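Local coordinates for HDLP (histone deacetylase-like protein) (Aquifex aeolicus, PDB 1C3S) that probably works as a zinc-dependent deacetylase of the histone deacetylase family and here holds a hydroxamate inhibitor beside its zinc ion, at residues H21-P26 with G295-Y300; L260-L265 with R344-E349. The protein carries 2 engineered substitutions. One frame throughout, in Å; residues are numbered along the deposited sequence.

A long loop after strand 4-8 brings the chain to 21-26, the first half of contact 1. Much later, the chain leaves strand 250-254, passes through the zinc ligand D258 and turns at 260-265. It then returns through strand 290-292 to 295-300, closing contact 1 over 268 intervening residues. Contact 2 closes only when 344-349, beyond helix 324-332, reaches back over 78 residues to 260-265. The two closures therefore cross rather than nest. They also touch: D263 OD1 accepts from Y297 N, and M347 packs on H298 and Y300. Together they join loops around the parallel sheet of the arginase-deacetylase fold, and both reach the inhibitor.

Contact 1: residues H21-P26 with G295-Y300; sequences HPLKIP and GGYHPY. With SHH (octanedioic acid hydroxyamide phenylamide), chain C.
A water joins P22 to Y297 through their backbone carbonyls, donating to Y297 O at 2.5 Å and to P22 O at 3.1 Å. Y297 O is also touched by I25 CD1 at 3.3 Å. The methyl gets there because CG1 stands between the backbone N and carbonyl carbon (chi1 60°) and the chain then runs on extended; it also meets P299 CD.

The rest is apolar and centres on the tyrosine ring. P22 CB lies 3.5 Å from Y297 CD2, and L23 CD2 3.4 Å from Y297 CE2, both approaching the ring at a slant. With CG anti to the carbonyl carbon (chi1 -47°), the ring carries its hydroxyl to the hydroxamate end of the inhibitor, where Y297 OH donates to carbonyl atom O2, near the ring plane, at a doubtfully short 2.3 Å. At the inhibitor's other end, P22 CG touches phenyl atom C13 at 3.5 Å. Loop 21-26 thus packs on Y297, whose side chain lies close to those of the zinc ligands D258 and H170, and also borders the inhibitor.

In the fold, 21-26 precedes helix 28-37. Segment 295-300 leads from strand 290-292 into helix 299-313, with H298 at its N-cap.

Contact 2: residues L260-L265 with R344-E349; sequences LLEDYL and RSYMLE. With SHH (octanedioic acid hydroxyamide phenylamide), chain C.
The side chains of E262 and Y346 approach from opposite directions, and Y346 OH donates to E262 OE2, at a modelled 2.4 Å that is very short and so uncertain in detail. The oxygen lies at the edge of the tyrosine ring, near its plane, with the carboxylate turned 50° from that ring. R344 NH1, in the ring plane, donates weakly to the same hydroxyl. A water is bound by E262 O at 2.5 Å and makes a weak, long bond with R344 NE.

The opposite charges of E262 and R344 may add a weak attraction. E262 OE2 is 4.3 Å from R344 NH1, but the oxygen stands off the plane of the guanidinium, and the pair amounts to proximity of charge rather than a directed bond; its salt bridge is with R356. With an alanine here instead of E262, the Y346 hydroxyl and the R356 guanidinium would probably each be left without this carboxylate.

The contact ties the loop after strand 250-254 to the loop between helices 324-332 and 362-372. L260 to D263 forms a type I beta turn that carries E262; an Asx turn follows, in which D263 OD2 accepts from L265 N. On the other side, 345-348 is a 3-10 segment.

In van der Waals contact, E262 CG lies 3.5 Å above one face of the R344 guanidinium, toward its rim. E262 and M347 run past each other in opposite directions, M347 SD 3.5 Å from E262 CG. At the far end of 260-265, L265 CD2 touches inhibitor atom C10 at 3.4 Å.

Contact 1: residues H21-P26 with G295-Y300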
loop_
_atom_site.group_PDB
_atom_site.type_symbol
_atom_site.label_atom_id
_atom_site.label_comp_id
_atom_site.label_asym_id
_atom_site.label_seq_id
_atom_site.Cartn_x
_atom_site.Cartn_y
_atom_site.Cartn_z
ATOM N N HIS A 21 -5.958 -8.758 -15.825
ATOM C CA HIS A 21 -5.390 -8.552 -14.493
ATOM C C HIS A 21 -5.936 -7.334 -13.752
ATOM O O HIS A 21 -6.091 -6.268 -14.332
ATOM C CB HIS A 21 -3.874 -8.407 -14.608
ATOM C CG HIS A 21 -3.145 -8.634 -13.324
ATOM N ND1 HIS A 21 -2.459 -9.800 -13.056
ATOM C CD2 HIS A 21 -3.018 -7.860 -12.218
ATOM C CE1 HIS A 21 -1.944 -9.735 -11.840
ATOM N NE2 HIS A 21 -2.270 -8.568 -11.311
ATOM N N PRO A 22 -6.217 -7.471 -12.446
ATOM C CA PRO A 22 -6.738 -6.321 -11.699
ATOM C C PRO A 22 -5.915 -5.033 -11.908
ATOM O O PRO A 22 -6.475 -3.935 -11.998
ATOM C CB PRO A 22 -6.693 -6.818 -10.254
ATOM C CG PRO A 22 -7.023 -8.282 -10.428
ATOM C CD PRO A 22 -6.072 -8.635 -11.552
ATOM N N LEU A 23 -4.592 -5.191 -11.996
ATOM C CA LEU A 23 -3.664 -4.084 -12.180
ATOM C C LEU A 23 -3.489 -3.649 -13.635
ATOM O O LEU A 23 -2.509 -3.014 -14.000
ATOM C CB LEU A 23 -2.305 -4.435 -11.578
ATOM C CG LEU A 23 -2.319 -4.666 -10.069
ATOM C CD1 LEU A 23 -0.902 -4.896 -9.573
ATOM C CD2 LEU A 23 -2.915 -3.464 -9.367
ATOM N N LYS A 24 -4.459 -3.996 -14.459
ATOM C CA LYS A 24 -4.456 -3.632 -15.866
ATOM C C LYS A 24 -4.758 -2.127 -16.029
ATOM O O LYS A 24 -4.297 -1.485 -16.973
ATOM C CB LYS A 24 -5.502 -4.498 -16.576
ATOM C CG LYS A 24 -5.854 -4.101 -17.970
ATOM C CD LYS A 24 -7.312 -3.610 -18.043
ATOM C CE LYS A 24 -8.305 -4.662 -17.540
ATOM N NZ LYS A 24 -9.734 -4.222 -17.595
ATOM N N ILE A 25 -5.512 -1.581 -15.080
ATOM C CA ILE A 25 -5.918 -0.180 -15.066
ATOM C C ILE A 25 -4.816 0.790 -14.669
ATOM O O ILE A 25 -3.806 0.392 -14.109
ATOM C CB ILE A 25 -7.014 0.069 -14.034
ATOM C CG1 ILE A 25 -6.467 -0.303 -12.650
ATOM C CG2 ILE A 25 -8.259 -0.693 -14.395
ATOM C CD1 ILE A 25 -7.331 0.112 -11.479
ATOM N N PRO A 26 -5.025 2.100 -14.942
ATOM C CA PRO A 26 -4.095 3.186 -14.621
ATOM C C PRO A 26 -4.293 3.404 -13.126
ATOM O O PRO A 26 -5.411 3.261 -12.631
ATOM C CB PRO A 26 -4.651 4.360 -15.423
ATOM C CG PRO A 26 -5.521 3.683 -16.491
ATOM C CD PRO A 26 -6.190 2.663 -15.638
ATOM N N GLY A 295 -2.323 -1.640 -2.529
ATOM C CA GLY A 295 -3.390 -2.182 -3.349
ATOM C C GLY A 295 -4.530 -1.211 -3.555
ATOM O O GLY A 295 -4.805 -0.370 -2.702
ATOM N N GLY A 296 -5.196 -1.334 -4.698
ATOM C CA GLY A 296 -6.311 -0.461 -5.010
ATOM C C GLY A 296 -6.729 -0.824 -6.413
ATOM O O GLY A 296 -5.934 -0.679 -7.343
ATOM N N TYR A 297 -7.968 -1.269 -6.596
ATOM C CA TYR A 297 -8.362 -1.702 -7.923
ATOM C C TYR A 297 -9.526 -0.979 -8.569
ATOM O O TYR A 297 -9.824 -1.199 -9.745
ATOM C CB TYR A 297 -8.591 -3.200 -7.875
ATOM C CG TYR A 297 -7.438 -3.864 -7.171
ATOM C CD1 TYR A 297 -7.371 -3.903 -5.773
ATOM C CD2 TYR A 297 -6.337 -4.319 -7.898
ATOM C CE1 TYR A 297 -6.233 -4.366 -5.121
ATOM C CE2 TYR A 297 -5.209 -4.777 -7.269
ATOM C CZ TYR A 297 -5.144 -4.796 -5.885
ATOM O OH TYR A 297 -3.954 -5.168 -5.302
ATOM N N HIS A 298 -10.178 -0.116 -7.808
ATOM C CA HIS A 298 -11.276 0.646 -8.365
ATOM C C HIS A 298 -10.712 2.026 -8.696
ATOM O O HIS A 298 -10.341 2.792 -7.802
ATOM C CB HIS A 298 -12.406 0.809 -7.370
ATOM C CG HIS A 298 -13.628 1.400 -7.977
ATOM N ND1 HIS A 298 -14.566 0.640 -8.640
ATOM C CD2 HIS A 298 -14.010 2.686 -8.131
ATOM C CE1 HIS A 298 -15.475 1.435 -9.174
ATOM N NE2 HIS A 298 -15.160 2.681 -8.883
ATOM N N PRO A 299 -10.676 2.379 -9.987
ATOM C CA PRO A 299 -10.140 3.683 -10.394
ATOM C C PRO A 299 -10.713 4.892 -9.635
ATOM O O PRO A 299 -9.957 5.788 -9.235
ATOM C CB PRO A 299 -10.437 3.708 -11.893
ATOM C CG PRO A 299 -11.694 2.807 -11.994
ATOM C CD PRO A 299 -11.195 1.656 -11.161
ATOM N N TYR A 300 -12.030 4.901 -9.424
ATOM C CA TYR A 300 -12.711 5.995 -8.728
ATOM C C TYR A 300 -12.349 6.122 -7.246
ATOM O O TYR A 300 -12.113 7.219 -6.748
ATOM C CB TYR A 300 -14.238 5.820 -8.837
ATOM C CG TYR A 300 -14.831 5.900 -10.239
ATOM C CD1 TYR A 300 -14.121 5.440 -11.357
ATOM C CD2 TYR A 300 -16.152 6.334 -10.432
ATOM C CE1 TYR A 300 -14.710 5.400 -12.624
ATOM C CE2 TYR A 300 -16.750 6.293 -11.698
ATOM C CZ TYR A 300 -16.021 5.819 -12.782
ATOM O OH TYR A 300 -16.620 5.712 -14.011
HETATM O O1 SHH C . -2.777 -5.995 -0.841
HETATM O O2 SHH C . -4.045 -6.346 -3.312
HETATM N N1 SHH C . -2.500 -6.970 -1.814
HETATM C C1 SHH C . -3.436 -7.238 -2.779
HETATM C C2 SHH C . -3.786 -8.631 -2.984
HETATM C C3 SHH C . -3.399 -9.181 -4.349
HETATM C C4 SHH C . -3.757 -10.646 -4.469
HETATM C C5 SHH C . -5.143 -10.777 -5.053
HETATM C C6 SHH C . -5.143 -12.136 -5.724
HETATM C C7 SHH C . -6.548 -12.677 -5.867
HETATM C C8 SHH C . -6.942 -12.687 -7.315
HETATM O O3 SHH C . -6.348 -13.281 -8.201
HETATM N N2 SHH C . -8.067 -11.973 -7.524
HETATM C C9 SHH C . -8.719 -11.437 -8.777
HETATM C C10 SHH C . -9.960 -10.731 -8.589
HETATM C C11 SHH C . -10.674 -10.179 -9.747
HETATM C C12 SHH C . -10.180 -10.337 -11.075
HETATM C C13 SHH C . -8.920 -11.079 -11.244
HETATM C C14 SHH C . -8.162 -11.630 -10.096
HETATM O O HOH W 1 -9.298 -3.174 -11.106
#

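Contact 2: residues L260-L265 with R344-E349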
loop_
_atom_site.group_PDB
_atom_site.type_symbol
_atom_site.label_atom_id
_atom_site.label_comp_id
_atom_site.label_asym_id
_atom_site.label_seq_id
_atom_site.Cartn_x
_atom_site.Cartn_y
_atom_site.Cartn_z
ATOM N N LEU A 260 -11.526 0.013 0.948
ATOM C CA LEU A 260 -12.745 0.741 0.596
ATOM C C LEU A 260 -13.861 -0.101 -0.018
ATOM O O LEU A 260 -13.611 -0.980 -0.848
ATOM C CB LEU A 260 -12.415 1.892 -0.368
ATOM C CG LEU A 260 -11.545 3.035 0.157
ATOM C CD1 LEU A 260 -11.246 4.001 -0.959
ATOM C CD2 LEU A 260 -12.259 3.737 1.307
ATOM N N LEU A 261 -15.092 0.218 0.377
ATOM C CA LEU A 261 -16.320 -0.444 -0.087
ATOM C C LEU A 261 -16.437 -0.814 -1.571
ATOM O O LEU A 261 -16.865 -1.924 -1.895
ATOM C CB LEU A 261 -17.532 0.415 0.272
ATOM C CG LEU A 261 -18.879 -0.066 -0.277
ATOM C CD1 LEU A 261 -19.210 -1.394 0.342
ATOM C CD2 LEU A 261 -19.978 0.947 0.024
ATOM N N GLU A 262 -16.093 0.108 -2.469
ATOM C CA GLU A 262 -16.189 -0.143 -3.909
ATOM C C GLU A 262 -15.151 -1.088 -4.514
ATOM O O GLU A 262 -15.319 -1.557 -5.650
ATOM C CB GLU A 262 -16.119 1.168 -4.687
ATOM C CG GLU A 262 -17.268 2.124 -4.471
ATOM C CD GLU A 262 -17.196 2.849 -3.160
ATOM O OE1 GLU A 262 -16.246 2.609 -2.387
ATOM O OE2 GLU A 262 -18.093 3.675 -2.905
ATOM N N ASP A 263 -14.074 -1.359 -3.778
ATOM C CA ASP A 263 -13.013 -2.222 -4.282
ATOM C C ASP A 263 -13.384 -3.678 -4.090
ATOM O O ASP A 263 -13.602 -4.130 -2.973
ATOM C CB ASP A 263 -11.690 -1.895 -3.581
ATOM C CG ASP A 263 -10.482 -2.484 -4.300
ATOM O OD1 ASP A 263 -9.470 -1.764 -4.430
ATOM O OD2 ASP A 263 -10.525 -3.664 -4.721
ATOM N N TYR A 264 -13.444 -4.404 -5.201
ATOM C CA TYR A 264 -13.823 -5.804 -5.185
ATOM C C TYR A 264 -12.844 -6.750 -4.525
ATOM O O TYR A 264 -13.262 -7.772 -3.982
ATOM C CB TYR A 264 -14.133 -6.291 -6.595
ATOM C CG TYR A 264 -15.321 -5.603 -7.219
ATOM C CD1 TYR A 264 -15.151 -4.519 -8.077
ATOM C CD2 TYR A 264 -16.624 -6.015 -6.924
ATOM C CE1 TYR A 264 -16.245 -3.860 -8.633
ATOM C CE2 TYR A 264 -17.731 -5.364 -7.472
ATOM C CZ TYR A 264 -17.536 -4.288 -8.329
ATOM O OH TYR A 264 -18.625 -3.648 -8.900
ATOM N N LEU A 265 -11.550 -6.426 -4.570
ATOM C CA LEU A 265 -10.539 -7.277 -3.936
ATOM C C LEU A 265 -10.502 -7.145 -2.418
ATOM O O LEU A 265 -9.511 -7.481 -1.781
ATOM C CB LEU A 265 -9.145 -6.999 -4.514
ATOM C CG LEU A 265 -8.906 -7.660 -5.871
ATOM C CD1 LEU A 265 -7.541 -7.323 -6.420
ATOM C CD2 LEU A 265 -9.029 -9.162 -5.677
ATOM N N ARG A 344 -21.823 2.992 -9.716
ATOM C CA ARG A 344 -20.929 3.730 -8.851
ATOM C C ARG A 344 -20.757 5.136 -9.368
ATOM O O ARG A 344 -19.801 5.812 -9.000
ATOM C CB ARG A 344 -19.569 3.047 -8.769
ATOM C CG ARG A 344 -19.577 1.674 -8.132
ATOM C CD ARG A 344 -20.145 1.710 -6.738
ATOM N NE ARG A 344 -19.958 0.429 -6.067
ATOM C CZ ARG A 344 -20.456 0.124 -4.872
ATOM N NH1 ARG A 344 -21.185 1.007 -4.198
ATOM N NH2 ARG A 344 -20.211 -1.067 -4.344
ATOM N N SER A 345 -21.683 5.579 -10.217
ATOM C CA SER A 345 -21.611 6.926 -10.776
ATOM C C SER A 345 -21.749 7.987 -9.677
ATOM O O SER A 345 -21.379 9.147 -9.871
ATOM C CB SER A 345 -22.704 7.129 -11.822
ATOM O OG SER A 345 -23.983 7.043 -11.228
ATOM N N TYR A 346 -22.282 7.590 -8.526
ATOM C CA TYR A 346 -22.444 8.520 -7.419
ATOM C C TYR A 346 -21.080 9.026 -6.943
ATOM O O TYR A 346 -20.967 10.137 -6.435
ATOM C CB TYR A 346 -23.196 7.842 -6.265
ATOM C CG TYR A 346 -22.449 6.705 -5.584
ATOM C CD1 TYR A 346 -21.361 6.960 -4.738
ATOM C CD2 TYR A 346 -22.817 5.374 -5.801
ATOM C CE1 TYR A 346 -20.660 5.923 -4.127
ATOM C CE2 TYR A 346 -22.122 4.330 -5.196
ATOM C CZ TYR A 346 -21.046 4.614 -4.360
ATOM O OH TYR A 346 -20.373 3.590 -3.752
ATOM N N MET A 347 -20.049 8.201 -7.099
ATOM C CA MET A 347 -18.704 8.581 -6.692
ATOM C C MET A 347 -18.212 9.767 -7.477
ATOM O O MET A 347 -17.272 10.442 -7.062
ATOM C CB MET A 347 -17.716 7.432 -6.888
ATOM C CG MET A 347 -17.837 6.329 -5.863
ATOM S SD MET A 347 -16.552 5.098 -6.071
ATOM C CE MET A 347 -16.965 4.526 -7.647
ATOM N N LEU A 348 -18.848 10.010 -8.618
ATOM C CA LEU A 348 -18.485 11.119 -9.493
ATOM C C LEU A 348 -19.138 12.415 -9.015
ATOM O O LEU A 348 -18.807 13.501 -9.492
ATOM C CB LEU A 348 -18.928 10.812 -10.924
ATOM C CG LEU A 348 -18.355 9.543 -11.546
ATOM C CD1 LEU A 348 -18.949 9.316 -12.913
ATOM C CD2 LEU A 348 -16.855 9.668 -11.635
ATOM N N GLU A 349 -20.052 12.291 -8.059
ATOM C CA GLU A 349 -20.766 13.446 -7.536
ATOM C C GLU A 349 -20.156 14.086 -6.279
ATOM O O GLU A 349 -20.718 15.039 -5.735
ATOM C CB GLU A 349 -22.225 13.060 -7.276
ATOM C CG GLU A 349 -22.964 12.487 -8.504
ATOM C CD GLU A 349 -23.138 13.488 -9.654
ATOM O OE1 GLU A 349 -23.758 14.555 -9.454
ATOM O OE2 GLU A 349 -22.660 13.197 -10.766
HETATM O O1 SHH C . -2.777 -5.995 -0.841
HETATM O O2 SHH C . -4.045 -6.346 -3.312
HETATM N N1 SHH C . -2.500 -6.970 -1.814
HETATM C C1 SHH C . -3.436 -7.238 -2.779
HETATM C C2 SHH C . -3.786 -8.631 -2.984
HETATM C C3 SHH C . -3.399 -9.181 -4.349
HETATM C C4 SHH C . -3.757 -10.646 -4.469
HETATM C C5 SHH C . -5.143 -10.777 -5.053
HETATM C C6 SHH C . -5.143 -12.136 -5.724
HETATM C C7 SHH C . -6.548 -12.677 -5.867
HETATM C C8 SHH C . -6.942 -12.687 -7.315
HETATM O O3 SHH C . -6.348 -13.281 -8.201
HETATM N N2 SHH C . -8.067 -11.973 -7.524
HETATM C C9 SHH C . -8.719 -11.437 -8.777
HETATM C C10 SHH C . -9.960 -10.731 -8.589
HETATM C C11 SHH C . -10.674 -10.179 -9.747
HETATM C C12 SHH C . -10.180 -10.337 -11.075
HETATM C C13 SHH C . -8.920 -11.079 -11.244
HETATM C C14 SHH C . -8.162 -11.630 -10.096
HETATM O O HOH W 2 -17.157 -1.166 -7.302
#